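Local coordinates for protein putative TRAP PERIPLASMIC SOLUTE BINDING PROTEIN (Haemophilus influenzae, PDB 4PBQ) that binds L-gulonate and probably delivers it, as a periplasmic solute-binding protein, to a TRAP-type membrane transporter for uptake, at residues W103-L108 and K311-A316; V175-A180 and N228-P233. All blocks are in the same frame, centred on the assembly; numbering follows the deposited sequence.

Followed from the N terminus, the chain first lays down 103-108, in the loop between strand 86-89 and helix 112-119, then 175-180 on helix 172-180. Contact 2 closes a loop of 47 residues when the chain returns with 228-233, which leads into strand 231-239. Contact 1 closes much later, where helix 292-312 ends and the chain turns toward helix 316-326, so contact 2 is nested inside its loop. The two meet directly: Glu104 OE2 is hydrogen-bonded to Ser232 OG (2.7 Å), and Tyr107 N to His229 O. Together they tie the ligand-binding loop to a central strand, to helix 172-180 and to the C-terminal helices.

Contact 1 (W103-L108 and K311-A316); sequences WEWPYL and KKYDWA. With 2UF (L-gulonate), chain D.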
loop_
_atom_site.group_PDB
_atom_site.type_symbol
_atom_site.label_atom_id
_atom_site.label_comp_id
_atom_site.label_asym_id
_atom_site.label_seq_id
_atom_site.Cartn_x
_atom_site.Cartn_y
_atom_site.Cartn_z
ATOM N N TRP A 103 -9.884 -0.686 -0.226
ATOM C CA TRP A 103 -9.116 -1.077 -1.416
ATOM C C TRP A 103 -8.278 -2.321 -1.184
ATOM O O TRP A 103 -7.908 -2.966 -2.145
ATOM C CB TRP A 103 -8.208 0.075 -1.907
ATOM C CG TRP A 103 -8.922 1.369 -1.874
ATOM C CD1 TRP A 103 -8.637 2.457 -1.088
ATOM C CD2 TRP A 103 -10.082 1.724 -2.641
ATOM N NE1 TRP A 103 -9.557 3.454 -1.316
ATOM C CE2 TRP A 103 -10.449 3.024 -2.269
ATOM C CE3 TRP A 103 -10.850 1.061 -3.610
ATOM C CZ2 TRP A 103 -11.541 3.663 -2.818
ATOM C CZ3 TRP A 103 -11.937 1.718 -4.158
ATOM C CH2 TRP A 103 -12.274 2.988 -3.760
ATOM N N GLU A 104 -7.979 -2.622 0.084
ATOM C CA GLU A 104 -7.206 -3.789 0.478
ATOM C C GLU A 104 -8.080 -4.996 0.872
ATOM O O GLU A 104 -7.567 -6.006 1.328
ATOM C CB GLU A 104 -6.245 -3.431 1.612
ATOM C CG GLU A 104 -4.992 -2.669 1.106
ATOM C CD GLU A 104 -4.089 -2.153 2.228
ATOM O OE1 GLU A 104 -4.608 -1.928 3.352
ATOM O OE2 GLU A 104 -2.854 -2.039 1.999
ATOM N N TRP A 105 -9.387 -4.930 0.650
ATOM C CA TRP A 105 -10.203 -6.112 0.886
ATOM C C TRP A 105 -9.752 -7.221 -0.076
ATOM O O TRP A 105 -9.462 -6.961 -1.247
ATOM C CB TRP A 105 -11.686 -5.788 0.744
ATOM C CG TRP A 105 -12.223 -4.928 1.869
ATOM C CD1 TRP A 105 -11.510 -4.390 2.906
ATOM C CD2 TRP A 105 -13.563 -4.478 2.028
ATOM N NE1 TRP A 105 -12.344 -3.642 3.714
ATOM C CE2 TRP A 105 -13.606 -3.680 3.192
ATOM C CE3 TRP A 105 -14.744 -4.676 1.306
ATOM C CZ2 TRP A 105 -14.782 -3.097 3.648
ATOM C CZ3 TRP A 105 -15.908 -4.097 1.769
ATOM C CH2 TRP A 105 -15.919 -3.324 2.928
ATOM N N PRO A 106 -9.703 -8.474 0.402
ATOM C CA PRO A 106 -9.075 -9.536 -0.411
ATOM C C PRO A 106 -9.801 -9.828 -1.722
ATOM O O PRO A 106 -11.033 -9.844 -1.777
ATOM C CB PRO A 106 -9.110 -10.750 0.527
ATOM C CG PRO A 106 -9.048 -10.143 1.880
ATOM C CD PRO A 106 -9.924 -8.919 1.786
ATOM N N TYR A 107 -9.034 -10.007 -2.789
ATOM C CA TYR A 107 -9.575 -10.398 -4.096
ATOM C C TYR A 107 -10.563 -9.374 -4.712
ATOM O O TYR A 107 -11.419 -9.709 -5.532
ATOM C CB TYR A 107 -10.138 -11.842 -4.021
ATOM C CG TYR A 107 -9.104 -12.796 -3.449
ATOM C CD1 TYR A 107 -7.976 -13.131 -4.175
ATOM C CD2 TYR A 107 -9.231 -13.317 -2.166
ATOM C CE1 TYR A 107 -6.969 -13.956 -3.649
ATOM C CE2 TYR A 107 -8.247 -14.132 -1.627
ATOM C CZ TYR A 107 -7.124 -14.476 -2.370
ATOM O OH TYR A 107 -6.154 -15.305 -1.849
ATOM N N LEU A 108 -10.394 -8.107 -4.343
ATOM C CA LEU A 108 -11.211 -7.034 -4.885
ATOM C C LEU A 108 -10.874 -6.759 -6.353
ATOM O O LEU A 108 -11.771 -6.471 -7.149
ATOM C CB LEU A 108 -11.022 -5.766 -4.047
ATOM C CG LEU A 108 -12.025 -4.633 -4.239
ATOM C CD1 LEU A 108 -13.436 -5.065 -3.865
ATOM C CD2 LEU A 108 -11.572 -3.438 -3.402
ATOM N N LYS A 311 -22.263 -7.164 7.491
ATOM C CA LYS A 311 -23.012 -7.082 8.741
ATOM C C LYS A 311 -22.699 -5.859 9.592
ATOM O O LYS A 311 -23.540 -5.431 10.384
ATOM C CB LYS A 311 -22.770 -8.317 9.600
ATOM C CG LYS A 311 -23.277 -9.585 8.993
ATOM C CD LYS A 311 -23.405 -10.675 10.039
ATOM C CE LYS A 311 -23.938 -11.959 9.427
ATOM N NZ LYS A 311 -25.079 -11.725 8.491
ATOM N N LYS A 312 -21.494 -5.316 9.478
ATOM C CA LYS A 312 -21.070 -4.276 10.411
ATOM C C LYS A 312 -20.956 -2.899 9.759
ATOM O O LYS A 312 -20.950 -1.880 10.455
ATOM C CB LYS A 312 -19.751 -4.674 11.083
ATOM C CG LYS A 312 -18.570 -4.770 10.149
ATOM C CD LYS A 312 -17.334 -5.330 10.874
ATOM C CE LYS A 312 -16.189 -5.606 9.895
ATOM N NZ LYS A 312 -14.898 -5.991 10.543
ATOM N N TYR A 313 -20.885 -2.871 8.430
ATOM C CA TYR A 313 -20.787 -1.612 7.682
ATOM C C TYR A 313 -22.029 -1.396 6.815
ATOM O O TYR A 313 -22.294 -2.174 5.901
ATOM C CB TYR A 313 -19.565 -1.623 6.778
ATOM C CG TYR A 313 -18.241 -1.839 7.465
ATOM C CD1 TYR A 313 -17.996 -1.353 8.745
ATOM C CD2 TYR A 313 -17.243 -2.547 6.832
ATOM C CE1 TYR A 313 -16.778 -1.555 9.355
ATOM C CE2 TYR A 313 -16.028 -2.751 7.430
ATOM C CZ TYR A 313 -15.797 -2.256 8.693
ATOM O OH TYR A 313 -14.559 -2.458 9.273
ATOM N N ASP A 314 -22.785 -0.341 7.099
ATOM C CA ASP A 314 -24.003 -0.053 6.342
ATOM C C ASP A 314 -23.718 0.417 4.915
ATOM O O ASP A 314 -24.633 0.496 4.096
ATOM C CB ASP A 314 -24.836 1.019 7.060
ATOM C CG ASP A 314 -24.346 2.427 6.768
ATOM O OD1 ASP A 314 -24.857 3.044 5.810
ATOM O OD2 ASP A 314 -23.447 2.913 7.481
ATOM N N TRP A 315 -22.457 0.724 4.616
ATOM C CA TRP A 315 -22.078 1.218 3.290
ATOM C C TRP A 315 -21.433 0.161 2.407
ATOM O O TRP A 315 -21.191 0.400 1.222
ATOM C CB TRP A 315 -21.092 2.384 3.443
ATOM C CG TRP A 315 -19.970 2.093 4.416
ATOM C CD1 TRP A 315 -19.932 2.429 5.740
ATOM C CD2 TRP A 315 -18.745 1.392 4.148
ATOM N NE1 TRP A 315 -18.774 1.980 6.308
ATOM C CE2 TRP A 315 -18.023 1.343 5.353
ATOM C CE3 TRP A 315 -18.194 0.798 3.010
ATOM C CZ2 TRP A 315 -16.777 0.727 5.451
ATOM C CZ3 TRP A 315 -16.965 0.179 3.111
ATOM C CH2 TRP A 315 -16.265 0.154 4.318
ATOM N N ALA A 316 -21.121 -0.997 2.979
ATOM C CA ALA A 316 -20.262 -1.942 2.283
ATOM C C ALA A 316 -20.924 -2.490 1.026
ATOM O O ALA A 316 -20.282 -2.581 -0.010
ATOM C CB ALA A 316 -19.832 -3.056 3.207
HETATM O O6A 2UF D . 3.909 -2.269 6.692
HETATM C C6 2UF D . 3.355 -2.832 5.738
HETATM O O6B 2UF D . 3.381 -4.050 5.505
HETATM C C5 2UF D . 2.619 -1.924 4.731
HETATM O O5 2UF D . 2.638 -2.551 3.467
HETATM C C4 2UF D . 1.158 -1.684 5.171
HETATM O O4 2UF D . 1.137 -0.935 6.398
HETATM C C3 2UF D . 0.392 -0.937 4.058
HETATM O O3 2UF D . 1.105 0.257 3.585
HETATM C C2 2UF D . -1.010 -0.513 4.528
HETATM O O2 2UF D . -1.700 -0.172 3.342
HETATM C C1 2UF D . -1.782 -1.692 5.197
HETATM O O1 2UF D . -3.123 -1.243 5.447
HETATM O O HOH W 1 -12.591 -3.389 7.096
#
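Trp105 reaches across to 311-316 with the outer rim of its indole, and every direct contact between the two segments is made by it. The close part is apolar: Trp105 CZ2 lies 3.6 Å from Trp315 CH2, and Ala316 CB, buried like Trp105, sits at the edge of the indole, 3.9 Å from Trp105 CH2. The two six-membered rings meet rim to rim, centroids 5.7 Å apart and planes at 23°, with neither over the other's face. Trp315 gets there with CG between its backbone N and carbonyl carbon (chi1 47°), which also brings its CZ2 over one face of the Tyr313 ring; Lys312 CG covers the opposite face. Toward Tyr313, which like Trp315 is partly exposed, the contact is looser: Tyr313 CE2 stays 4.0 Å from Trp105 CZ2, and a water joins Tyr313 OH, at 3.1 Å, to Trp105 NE1 through a weak bond. Phe309 stacks on Trp105, extending the aromatic cluster into helix 292-312. Glu104 turns to the ligand: its OE1 and OE2 accept hydrogen bonds from L-gulonate O1 (2.7 Å) and O2 (2.6 Å), gripping adjacent hydroxyls. One short loop thus joins the C-terminal helices to the sugar-acid pocket of a family 7 solute-binding protein.

Contact 2 (V175-A180 and N228-P233); sequences VDWAKA and NHIFSP
Two flat rings, the indole of Trp177 and the imidazole of His229, lie face against face in an offset stack. Over one face of the indole comes His229 CD2, 3.4 Å from Trp177 CZ2, and that same CZ2 lies over one face of the imidazole, each displaced toward the other's rim. The six-membered ring of Trp177 and the imidazole have centroids 4.1 Å apart and planes at 14°. Oblique to the indole, Ile230 CD1 makes a lighter apolar contact, 4.3 Å from Trp177 CG. Trp177 swings out from the helix with CG anti to its backbone N (chi1 164°), and the two side chains run at about a right angle to each other although their ring planes are nearly parallel. Both imidazole nitrogens have partners beyond the stack: ND1 is hydrogen-bonded to Ser227 OG and NE2 to Glu206 OE1, which together fix the rotation of the ring. Pro106 and Leu305 also pack on Trp177, joining the stack to the ligand-binding loop and to helix 292-312. With all three touching side chains buried, helix 172-180 meets the residues leading into strand 231-239 through dispersion and ring overlap, without a direct hydrogen bond; the Glu206 carboxylate would probably polarise the imidazole through NE2.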
loop_
_atom_site.group_PDB
_atom_site.type_symbol
_atom_site.label_atom_id
_atom_site.label_comp_id
_atom_site.label_asym_id
_atom_site.label_seq_id
_atom_site.Cartn_x
_atom_site.Cartn_y
_atom_site.Cartn_z
ATOM N N VAL A 175 -4.869 -8.855 10.300
ATOM C CA VAL A 175 -4.970 -9.823 11.376
ATOM C C VAL A 175 -6.130 -10.769 11.058
ATOM O O VAL A 175 -5.990 -11.990 11.148
ATOM C CB VAL A 175 -5.165 -9.167 12.764
ATOM C CG1 VAL A 175 -5.236 -10.234 13.836
ATOM C CG2 VAL A 175 -4.029 -8.188 13.086
ATOM N N ASP A 176 -7.297 -10.216 10.744
ATOM C CA ASP A 176 -8.469 -11.044 10.419
ATOM C C ASP A 176 -8.269 -11.918 9.174
ATOM O O ASP A 176 -8.667 -13.094 9.149
ATOM C CB ASP A 176 -9.703 -10.159 10.269
ATOM C CG ASP A 176 -10.107 -9.483 11.567
ATOM O OD1 ASP A 176 -9.703 -9.935 12.675
ATOM O OD2 ASP A 176 -10.865 -8.504 11.467
ATOM N N TRP A 177 -7.650 -11.347 8.144
ATOM C CA TRP A 177 -7.319 -12.099 6.941
ATOM C C TRP A 177 -6.470 -13.322 7.304
ATOM O O TRP A 177 -6.753 -14.454 6.893
ATOM C CB TRP A 177 -6.593 -11.200 5.916
ATOM C CG TRP A 177 -5.906 -12.011 4.863
ATOM C CD1 TRP A 177 -6.472 -12.547 3.745
ATOM C CD2 TRP A 177 -4.530 -12.418 4.852
ATOM N NE1 TRP A 177 -5.550 -13.276 3.043
ATOM C CE2 TRP A 177 -4.343 -13.209 3.700
ATOM C CE3 TRP A 177 -3.447 -12.207 5.716
ATOM C CZ2 TRP A 177 -3.116 -13.792 3.384
ATOM C CZ3 TRP A 177 -2.215 -12.780 5.394
ATOM C CH2 TRP A 177 -2.063 -13.551 4.233
ATOM N N ALA A 178 -5.439 -13.106 8.114
ATOM C CA ALA A 178 -4.538 -14.186 8.462
ATOM C C ALA A 178 -5.279 -15.272 9.232
ATOM O O ALA A 178 -5.109 -16.441 8.952
ATOM C CB ALA A 178 -3.357 -13.682 9.253
ATOM N N LYS A 179 -6.132 -14.874 10.156
ATOM C CA LYS A 179 -6.895 -15.870 10.916
ATOM C C LYS A 179 -7.862 -16.652 10.027
ATOM O O LYS A 179 -8.132 -17.838 10.260
ATOM C CB LYS A 179 -7.626 -15.199 12.085
ATOM C CG LYS A 179 -6.637 -14.602 13.125
ATOM C CD LYS A 179 -7.327 -13.884 14.251
ATOM C CE LYS A 179 -7.945 -14.900 15.202
ATOM N NZ LYS A 179 -8.154 -14.316 16.532
ATOM N N ALA A 180 -8.407 -16.005 9.006
ATOM C CA ALA A 180 -9.287 -16.702 8.066
ATOM C C ALA A 180 -8.531 -17.756 7.247
ATOM O O ALA A 180 -9.134 -18.715 6.742
ATOM C CB ALA A 180 -9.988 -15.697 7.129
ATOM N N ASN A 228 -1.115 -13.054 -4.018
ATOM C CA ASN A 228 -1.794 -11.860 -4.507
ATOM C C ASN A 228 -3.153 -11.698 -3.824
ATOM O O ASN A 228 -4.162 -11.421 -4.474
ATOM C CB ASN A 228 -1.935 -11.883 -6.026
ATOM C CG ASN A 228 -0.593 -11.854 -6.736
ATOM O OD1 ASN A 228 0.384 -11.394 -6.170
ATOM N ND2 ASN A 228 -0.548 -12.320 -7.980
ATOM N N HIS A 229 -3.160 -11.906 -2.509
ATOM C CA HIS A 229 -4.403 -11.897 -1.738
ATOM C C HIS A 229 -5.061 -10.528 -1.572
ATOM O O HIS A 229 -6.275 -10.432 -1.441
ATOM C CB HIS A 229 -4.164 -12.548 -0.376
ATOM C CG HIS A 229 -2.977 -12.004 0.367
ATOM N ND1 HIS A 229 -1.685 -12.401 0.101
ATOM C CD2 HIS A 229 -2.889 -11.083 1.356
ATOM C CE1 HIS A 229 -0.850 -11.745 0.893
ATOM N NE2 HIS A 229 -1.559 -10.950 1.678
ATOM N N ILE A 230 -4.240 -9.471 -1.569
ATOM C CA ILE A 230 -4.665 -8.113 -1.236
ATOM C C ILE A 230 -3.869 -7.157 -2.131
ATOM O O ILE A 230 -2.682 -7.425 -2.403
ATOM C CB ILE A 230 -4.419 -7.796 0.259
ATOM C CG1 ILE A 230 -5.476 -8.494 1.136
ATOM C CG2 ILE A 230 -4.364 -6.263 0.520
ATOM C CD1 ILE A 230 -5.264 -8.337 2.655
ATOM N N PHE A 231 -4.514 -6.096 -2.618
ATOM C CA PHE A 231 -3.821 -5.072 -3.413
ATOM C C PHE A 231 -3.586 -3.854 -2.541
ATOM O O PHE A 231 -4.518 -3.328 -1.956
ATOM C CB PHE A 231 -4.631 -4.630 -4.641
ATOM C CG PHE A 231 -3.895 -3.607 -5.481
ATOM C CD1 PHE A 231 -2.996 -4.004 -6.468
ATOM C CD2 PHE A 231 -4.026 -2.259 -5.215
ATOM C CE1 PHE A 231 -2.281 -3.041 -7.210
ATOM C CE2 PHE A 231 -3.313 -1.300 -5.957
ATOM C CZ PHE A 231 -2.441 -1.702 -6.938
ATOM N N SER A 232 -2.344 -3.380 -2.473
ATOM C CA SER A 232 -2.002 -2.223 -1.651
ATOM C C SER A 232 -1.705 -0.979 -2.493
ATOM O O SER A 232 -0.691 -0.931 -3.191
ATOM C CB SER A 232 -0.789 -2.565 -0.811
ATOM O OG SER A 232 -1.123 -3.351 0.321
ATOM N N PRO A 233 -2.573 0.025 -2.418
ATOM C CA PRO A 233 -2.264 1.322 -3.035
ATOM C C PRO A 233 -1.337 2.135 -2.150
ATOM O O PRO A 233 -1.318 1.937 -0.936
ATOM C CB PRO A 233 -3.611 2.019 -3.080
ATOM C CG PRO A 233 -4.573 1.144 -2.417
ATOM C CD PRO A 233 -3.855 0.075 -1.703
#